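Putative glycosyltransferase (GalT1) (Streptococcus parasanguinis FW213, PDB 5HEA) probably transfers a sugar from a nucleotide-activated donor to an acceptor, with this chain being its C-terminal part, built around a GT-A glycosyltransferase domain. Local coordinates at residues F90-D94 / Y213-R218; K139-Y145 / Q204-E210; G186-E190 / D229-S233. One frame throughout, in Å; residues are numbered along the deposited sequence.

Contact 1. Residues F90-D94 / Y213-R218; sequences FVDSD and YYYSQR
Val91 to Asp94 and Tyr213 to Arg218 run in broadly the same direction, 26° apart end to end, and they draw together along their length. The CA atoms of Val91 and Tyr213 stand 8.9 Å apart, those of Asp94 and Ser216 only 6.2 Å. Segment 90-94 leaves strand 87-90 as a loop, while 213-218 takes in the last part of strand 204-217, beyond a corner at Tyr213. The wider end is bridged by the Tyr213 ring, whose CG lies opposite the backbone N (chi1 -174°). This sends the hydroxyl across to the loop, where Tyr213 OH accepts a hydrogen bond from Asp92 N at 3.1 Å. The same hydroxyl also pairs with Asp95, and Val91 CG1 rests obliquely against the ring, 4.2 Å from CE2. At the narrow end, Asp94 O sits close to the methylene of Ser216, 3.0 Å from its CB, and Ser216 OG is hydrogen-bonded to Glu126. Arg218 then reaches back with an extended chain, forming a salt bridge from NH2 to Asp94 OD2 (3.0 Å). The guanidinium and carboxylate planes are nearly perpendicular, 77° apart. The arginine approaches from above the carboxylate instead of end-on, but Arg218 is poorly ordered, so its exact approach is uncertain. Asp92-Ser93-Asp94 is consistent with the DXD motif of GT-A enzymes, which in relatives binds the metal and the diphosphate of the sugar nucleotide. The firmer hold here is on the backbone of the motif, through the tyrosine hydroxyl, whereas the clasp on its second aspartate rests on a poorly ordered arginine.

Contact 2. Residues K139-Y145 / Q204-E210; sequences KYFCKNY and QITFINE
Asn209 meets the 139-145 segment through CB, CG and ND2. Its CB lies over one face of the Phe141 ring, 3.9 Å from the centroid, in a CH-pi contact. With CG placed opposite the backbone N (chi1 -160°), CG passes along the ring near Phe141 CE2, and ND2 is carried on to the carbonyl of Lys139, ahead of the strand. There ND2 donates to Lys139 O at 3.0 Å, with the acceptor close to the amide plane, while OD1 turns to Asn120. The backbone N of Asn209 is held by Phe141 O, and beyond this point the two segments pair as antiparallel strands, 142-145 against 204-210. Strand 142-146 thus borders strand 204-217 in the mixed sheet of the GT-A domain, and 204-217 is flanked on its other side by 116-125. Lys143 with Phe207 and Tyr145 with Ile205 are hydrogen-bonded pairs. On their face the edge of the Phe207 ring approaches Phe141, CE2 to CZ 3.8 Å, and Tyr145 CE2 touches Phe207 CB. The other face carries Cys142, Asn144, Thr206 and Ile208. Thr206 OG1 donates to Asn144 OD1 at 2.7 Å and also bonds to Ser114, which holds Gln204 NE2 as well. The Gln204 amide stacks on that of Asn144, their planes 18° apart. Cys142 SG packs on Ile208 CG2 at 3.4 Å, and a water links Tyr140 OH with Glu210 OE1.

Contact 3. Residues G186-E190 / D229-S233; sequences GRLRE and DDISS
Leu188 and Asp230 face each other with CA atoms 5.8 Å apart, where a loop, 186-190, lies against the start of helix 231-247. Asp230 is the N-cap of that helix: its OD1 accepts from Ser233 N at 3.2 Å, while OD2 takes weak bonds from Leu188 N and from Ser233 OG. Leu188 CB packs on Asp230 CB at 3.6 Å, the two side chains running antiparallel past one another. The extended chain of Arg187 runs to Ser233, its NE donating to OG over 3.1 Å, and its NH2 goes on to Ser236. Arg189, in turn, bends at chi2 (-66°) and chi3 to grip Asp229 side-on in a two-nitrogen salt bridge. Arg189 NE donates a hydrogen bond to Asp229 OD1 at 2.9 Å, and NH2 donates to OD2 at 3.0 Å on the syn lone pair, within the guanidinium plane. Asp229 is the first residue modelled after a gap and is itself poorly ordered. The loop therefore binds the helix start through both its first-turn serine and its cap. The Asp230 carboxylate would be expected to be favoured by the N-terminal end of the helix, and Asp229 probably offsets the charge of Arg189.

Overall arrangement
Along the chain the order is 90-94, 139-145, 186-190, 204-210, 213-218 and 229-233. Contact 2 thus lies wholly between the two halves of contact 1, whereas contact 3 alternates with each of them. Contacts 1 and 2 share strand 204-217, using successive parts of it, with centres about 21 Å apart. The second half of contact 3, 229-233, follows that strand after the unmodelled residues 219-228, where helix 231-247 opens the C-terminal helical region; contact 3 is centred about 19 Å from the centre of contact 1 and about 29 Å from that of contact 2, across the chain's centre from the latter. One strand therefore links strand 142-146 to the probable DXD loop, and the chain then passes to the helices.

Contact 1. Residues F90-D94 / Y213-R218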
# COMPACT_ATOMS: atom_id res chain seq x y z
N PHE A 90 31.18 3.44 -19.38
CA PHE A 90 30.57 3.69 -18.07
C PHE A 90 31.66 3.94 -17.04
O PHE A 90 32.69 3.27 -17.07
CB PHE A 90 29.72 2.48 -17.62
CG PHE A 90 28.55 2.20 -18.53
CD1 PHE A 90 27.36 2.90 -18.39
CD2 PHE A 90 28.64 1.24 -19.53
CE1 PHE A 90 26.28 2.65 -19.24
CE2 PHE A 90 27.57 0.99 -20.38
CZ PHE A 90 26.40 1.70 -20.24
N VAL A 91 31.46 4.90 -16.15
CA VAL A 91 32.38 5.12 -15.03
C VAL A 91 31.53 5.28 -13.77
O VAL A 91 30.58 6.06 -13.76
CB VAL A 91 33.25 6.39 -15.22
CG1 VAL A 91 34.05 6.70 -13.95
CG2 VAL A 91 34.20 6.23 -16.39
N ASP A 92 31.83 4.53 -12.72
CA ASP A 92 31.12 4.68 -11.46
C ASP A 92 31.68 5.88 -10.69
O ASP A 92 32.88 6.10 -10.68
CB ASP A 92 31.20 3.42 -10.61
CG ASP A 92 30.32 2.31 -11.15
OD1 ASP A 92 29.40 2.61 -11.96
OD2 ASP A 92 30.55 1.14 -10.78
N SER A 93 30.80 6.63 -10.05
CA SER A 93 31.20 7.91 -9.48
C SER A 93 32.00 7.76 -8.17
O SER A 93 32.54 8.73 -7.65
CB SER A 93 29.99 8.83 -9.32
OG SER A 93 28.88 8.13 -8.80
N ASP A 94 32.07 6.52 -7.66
CA ASP A 94 32.92 6.13 -6.52
C ASP A 94 34.39 5.92 -6.91
O ASP A 94 35.26 5.82 -6.04
CB ASP A 94 32.48 4.77 -5.99
CG ASP A 94 31.22 4.83 -5.20
OD1 ASP A 94 30.98 5.88 -4.58
OD2 ASP A 94 30.48 3.83 -5.19
N TYR A 213 41.88 1.71 -14.59
CA TYR A 213 40.69 2.10 -13.84
C TYR A 213 40.92 1.70 -12.39
O TYR A 213 41.43 0.60 -12.13
CB TYR A 213 39.48 1.36 -14.41
CG TYR A 213 38.12 1.75 -13.83
CD1 TYR A 213 37.68 1.21 -12.62
CD2 TYR A 213 37.28 2.63 -14.50
CE1 TYR A 213 36.42 1.55 -12.09
CE2 TYR A 213 36.03 2.99 -13.98
CZ TYR A 213 35.61 2.44 -12.77
OH TYR A 213 34.37 2.77 -12.24
N TYR A 214 40.56 2.58 -11.46
CA TYR A 214 40.70 2.30 -10.03
C TYR A 214 39.36 2.11 -9.32
O TYR A 214 38.52 3.02 -9.29
CB TYR A 214 41.57 3.36 -9.34
CG TYR A 214 43.01 3.31 -9.82
CD1 TYR A 214 43.89 2.35 -9.34
CD2 TYR A 214 43.48 4.21 -10.77
CE1 TYR A 214 45.20 2.28 -9.78
CE2 TYR A 214 44.79 4.15 -11.23
CZ TYR A 214 45.64 3.18 -10.73
OH TYR A 214 46.94 3.11 -11.17
N TYR A 215 39.17 0.91 -8.79
CA TYR A 215 37.94 0.51 -8.11
C TYR A 215 38.10 0.86 -6.63
O TYR A 215 38.97 0.32 -5.95
CB TYR A 215 37.73 -1.00 -8.29
CG TYR A 215 36.49 -1.55 -7.63
CD1 TYR A 215 36.52 -2.04 -6.33
CD2 TYR A 215 35.28 -1.59 -8.31
CE1 TYR A 215 35.39 -2.54 -5.72
CE2 TYR A 215 34.14 -2.09 -7.72
CZ TYR A 215 34.20 -2.56 -6.42
OH TYR A 215 33.06 -3.06 -5.83
N SER A 216 37.27 1.78 -6.15
CA SER A 216 37.29 2.18 -4.75
C SER A 216 36.68 1.09 -3.88
O SER A 216 35.53 0.70 -4.07
CB SER A 216 36.51 3.47 -4.57
OG SER A 216 36.22 3.70 -3.21
N GLN A 217 37.46 0.60 -2.93
CA GLN A 217 37.03 -0.51 -2.08
C GLN A 217 36.95 -0.04 -0.62
O GLN A 217 37.91 0.53 -0.10
CB GLN A 217 38.04 -1.63 -2.23
CG GLN A 217 37.77 -2.86 -1.42
CD GLN A 217 38.97 -3.79 -1.42
OE1 GLN A 217 40.12 -3.34 -1.40
NE2 GLN A 217 38.71 -5.10 -1.44
N ARG A 218 35.82 -0.27 0.05
CA ARG A 218 35.70 0.14 1.46
C ARG A 218 34.93 -0.85 2.33
O ARG A 218 33.89 -1.36 1.94
CB ARG A 218 35.09 1.53 1.56
CG ARG A 218 34.05 1.80 0.49
CD ARG A 218 33.57 3.23 0.52
NE ARG A 218 32.40 3.38 -0.34
CZ ARG A 218 32.46 3.59 -1.65
NH1 ARG A 218 33.63 3.68 -2.26
NH2 ARG A 218 31.34 3.71 -2.34

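Contact 2. Residues K139-Y145 / Q204-E210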
# COMPACT_ATOMS: atom_id res chain seq x y z
N LYS A 139 53.02 -7.80 -16.26
CA LYS A 139 51.96 -8.70 -16.72
C LYS A 139 51.11 -8.11 -17.84
O LYS A 139 50.11 -8.70 -18.23
CB LYS A 139 51.07 -9.11 -15.54
CG LYS A 139 51.69 -10.18 -14.64
CD LYS A 139 52.04 -11.43 -15.45
CE LYS A 139 52.42 -12.62 -14.56
NZ LYS A 139 53.70 -12.39 -13.82
N TYR A 140 51.49 -6.94 -18.36
CA TYR A 140 50.75 -6.34 -19.46
C TYR A 140 50.69 -7.24 -20.69
O TYR A 140 51.68 -7.81 -21.12
CB TYR A 140 51.33 -4.98 -19.86
CG TYR A 140 50.66 -4.38 -21.09
CD1 TYR A 140 49.49 -3.66 -20.96
CD2 TYR A 140 51.19 -4.54 -22.37
CE1 TYR A 140 48.86 -3.11 -22.07
CE2 TYR A 140 50.57 -4.00 -23.49
CZ TYR A 140 49.40 -3.28 -23.32
OH TYR A 140 48.74 -2.73 -24.41
N PHE A 141 49.49 -7.37 -21.25
CA PHE A 141 49.33 -7.91 -22.58
C PHE A 141 48.09 -7.29 -23.21
O PHE A 141 47.27 -6.67 -22.53
CB PHE A 141 49.27 -9.44 -22.59
CG PHE A 141 48.00 -10.01 -22.02
CD1 PHE A 141 46.89 -10.26 -22.84
CD2 PHE A 141 47.90 -10.30 -20.67
CE1 PHE A 141 45.71 -10.78 -22.31
CE2 PHE A 141 46.71 -10.82 -20.13
CZ PHE A 141 45.62 -11.07 -20.95
N CYS A 142 47.98 -7.47 -24.51
CA CYS A 142 46.82 -7.05 -25.27
C CYS A 142 46.54 -8.22 -26.20
O CYS A 142 47.47 -8.94 -26.58
CB CYS A 142 47.15 -5.79 -26.06
SG CYS A 142 45.78 -5.15 -27.04
N LYS A 143 45.28 -8.44 -26.55
CA LYS A 143 44.91 -9.55 -27.43
C LYS A 143 43.54 -9.29 -28.05
O LYS A 143 42.67 -8.68 -27.41
CB LYS A 143 44.85 -10.86 -26.63
CG LYS A 143 44.82 -12.11 -27.50
CD LYS A 143 44.78 -13.37 -26.64
CE LYS A 143 44.83 -14.63 -27.50
NZ LYS A 143 43.65 -14.75 -28.42
N ASN A 144 43.38 -9.72 -29.30
CA ASN A 144 42.08 -9.70 -29.97
C ASN A 144 41.41 -11.05 -29.75
O ASN A 144 42.06 -12.08 -29.85
CB ASN A 144 42.25 -9.46 -31.47
CG ASN A 144 42.66 -8.04 -31.79
OD1 ASN A 144 42.44 -7.13 -30.99
ND2 ASN A 144 43.26 -7.84 -32.96
N TYR A 145 40.12 -11.03 -29.44
CA TYR A 145 39.38 -12.27 -29.20
C TYR A 145 38.17 -12.39 -30.11
O TYR A 145 37.49 -11.40 -30.40
CB TYR A 145 38.87 -12.35 -27.76
CG TYR A 145 39.94 -12.42 -26.70
CD1 TYR A 145 40.40 -13.64 -26.23
CD2 TYR A 145 40.47 -11.26 -26.15
CE1 TYR A 145 41.38 -13.71 -25.25
CE2 TYR A 145 41.45 -11.32 -25.17
CZ TYR A 145 41.89 -12.54 -24.72
OH TYR A 145 42.87 -12.60 -23.75
N GLN A 204 34.47 -8.89 -32.68
CA GLN A 204 35.78 -9.03 -32.07
C GLN A 204 35.92 -8.08 -30.89
O GLN A 204 35.44 -6.95 -30.92
CB GLN A 204 36.89 -8.74 -33.08
CG GLN A 204 38.30 -8.79 -32.49
CD GLN A 204 39.37 -8.56 -33.54
OE1 GLN A 204 39.77 -9.48 -34.26
NE2 GLN A 204 39.84 -7.32 -33.65
N ILE A 205 36.60 -8.55 -29.85
CA ILE A 205 36.82 -7.77 -28.66
C ILE A 205 38.31 -7.68 -28.39
O ILE A 205 39.02 -8.68 -28.52
CB ILE A 205 36.09 -8.42 -27.48
CG1 ILE A 205 34.59 -8.51 -27.80
CG2 ILE A 205 36.39 -7.66 -26.19
CD1 ILE A 205 33.75 -9.19 -26.72
N THR A 206 38.80 -6.49 -28.04
CA THR A 206 40.21 -6.33 -27.69
C THR A 206 40.36 -6.10 -26.19
O THR A 206 39.73 -5.21 -25.62
CB THR A 206 40.85 -5.16 -28.46
OG1 THR A 206 40.76 -5.41 -29.87
CG2 THR A 206 42.32 -4.99 -28.07
N PHE A 207 41.20 -6.91 -25.55
CA PHE A 207 41.47 -6.76 -24.13
C PHE A 207 42.86 -6.18 -23.91
O PHE A 207 43.83 -6.66 -24.50
CB PHE A 207 41.37 -8.12 -23.41
CG PHE A 207 41.63 -8.04 -21.93
CD1 PHE A 207 40.73 -7.42 -21.08
CD2 PHE A 207 42.78 -8.58 -21.38
CE1 PHE A 207 40.96 -7.34 -19.73
CE2 PHE A 207 43.03 -8.50 -20.02
CZ PHE A 207 42.12 -7.89 -19.19
N ILE A 208 42.96 -5.15 -23.06
CA ILE A 208 44.28 -4.67 -22.62
C ILE A 208 44.44 -4.90 -21.12
O ILE A 208 43.66 -4.38 -20.31
CB ILE A 208 44.56 -3.18 -22.98
CG1 ILE A 208 43.32 -2.33 -22.79
CG2 ILE A 208 45.01 -3.05 -24.42
CD1 ILE A 208 43.52 -0.87 -23.12
N ASN A 209 45.44 -5.70 -20.75
CA ASN A 209 45.67 -6.04 -19.36
C ASN A 209 46.44 -4.97 -18.61
O ASN A 209 47.58 -5.18 -18.20
CB ASN A 209 46.38 -7.39 -19.19
CG ASN A 209 46.19 -7.97 -17.80
OD1 ASN A 209 45.11 -7.84 -17.21
ND2 ASN A 209 47.24 -8.58 -17.24
N GLU A 210 45.81 -3.81 -18.46
CA GLU A 210 46.37 -2.73 -17.66
C GLU A 210 45.30 -2.27 -16.67
O GLU A 210 44.12 -2.19 -17.01
CB GLU A 210 46.82 -1.56 -18.55
CG GLU A 210 45.71 -1.00 -19.43
CD GLU A 210 46.19 0.16 -20.30
OE1 GLU A 210 47.16 -0.03 -21.08
OE2 GLU A 210 45.59 1.26 -20.21
O HOH W 1 47.21 -0.12 -24.07

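Contact 3. Residues G186-E190 / D229-S233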
# COMPACT_ATOMS: atom_id res chain seq x y z
N GLY A 186 15.00 -1.77 -11.39
CA GLY A 186 14.77 -2.13 -10.00
C GLY A 186 15.64 -3.29 -9.53
O GLY A 186 15.59 -3.67 -8.36
N ARG A 187 16.43 -3.82 -10.45
CA ARG A 187 17.20 -5.02 -10.23
C ARG A 187 18.62 -4.62 -9.84
O ARG A 187 19.19 -3.70 -10.41
CB ARG A 187 17.23 -5.84 -11.53
CG ARG A 187 17.35 -7.35 -11.40
CD ARG A 187 17.93 -7.96 -12.68
NE ARG A 187 17.76 -9.41 -12.78
CZ ARG A 187 17.18 -10.03 -13.80
NH1 ARG A 187 16.70 -9.34 -14.84
NH2 ARG A 187 17.07 -11.36 -13.80
N LEU A 188 19.18 -5.30 -8.84
CA LEU A 188 20.60 -5.21 -8.56
C LEU A 188 21.23 -6.32 -9.40
O LEU A 188 20.50 -7.11 -10.01
CB LEU A 188 20.89 -5.42 -7.07
CG LEU A 188 22.03 -4.68 -6.36
CD1 LEU A 188 22.66 -5.55 -5.26
CD2 LEU A 188 23.10 -4.16 -7.32
N ARG A 189 22.57 -6.40 -9.43
CA ARG A 189 23.28 -7.26 -10.37
C ARG A 189 22.78 -6.93 -11.78
O ARG A 189 22.43 -7.80 -12.57
CB ARG A 189 23.06 -8.74 -10.04
CG ARG A 189 23.51 -9.16 -8.66
CD ARG A 189 25.02 -9.05 -8.51
NE ARG A 189 25.57 -10.07 -7.62
CZ ARG A 189 26.09 -11.22 -8.03
NH1 ARG A 189 26.15 -11.51 -9.33
NH2 ARG A 189 26.56 -12.09 -7.15
N GLU A 190 22.69 -5.63 -12.07
CA GLU A 190 22.13 -5.20 -13.34
C GLU A 190 23.20 -5.33 -14.43
O GLU A 190 22.87 -5.66 -15.58
CB GLU A 190 21.56 -3.78 -13.24
CG GLU A 190 22.56 -2.65 -12.95
CD GLU A 190 22.87 -2.41 -11.46
OE1 GLU A 190 22.46 -3.21 -10.59
OE2 GLU A 190 23.55 -1.41 -11.15
N ASP A 229 23.73 -8.30 -1.32
CA ASP A 229 23.62 -8.91 -2.64
C ASP A 229 22.16 -9.26 -2.95
O ASP A 229 21.39 -9.60 -2.06
CB ASP A 229 24.50 -10.17 -2.73
CG ASP A 229 24.88 -10.53 -4.17
OD1 ASP A 229 24.14 -10.17 -5.11
OD2 ASP A 229 25.94 -11.17 -4.35
N ASP A 230 21.81 -9.16 -4.23
CA ASP A 230 20.51 -9.59 -4.73
C ASP A 230 20.64 -11.06 -5.10
O ASP A 230 21.01 -11.40 -6.22
CB ASP A 230 20.14 -8.75 -5.96
CG ASP A 230 18.73 -9.05 -6.49
OD1 ASP A 230 18.12 -10.07 -6.11
OD2 ASP A 230 18.24 -8.25 -7.32
N ILE A 231 20.33 -11.94 -4.15
CA ILE A 231 20.54 -13.37 -4.35
C ILE A 231 19.70 -13.90 -5.51
O ILE A 231 20.19 -14.66 -6.34
CB ILE A 231 20.22 -14.20 -3.08
CG1 ILE A 231 20.92 -13.62 -1.85
CG2 ILE A 231 20.63 -15.64 -3.28
CD1 ILE A 231 20.12 -12.55 -1.13
N SER A 232 18.44 -13.47 -5.56
CA SER A 232 17.54 -13.95 -6.60
C SER A 232 18.03 -13.64 -8.01
O SER A 232 18.01 -14.52 -8.87
CB SER A 232 16.15 -13.35 -6.41
OG SER A 232 15.27 -13.98 -7.30
N SER A 233 18.45 -12.40 -8.25
CA SER A 233 19.03 -12.01 -9.53
C SER A 233 20.31 -12.77 -9.90
O SER A 233 20.52 -13.14 -11.06
CB SER A 233 19.34 -10.52 -9.53
OG SER A 233 18.14 -9.81 -9.70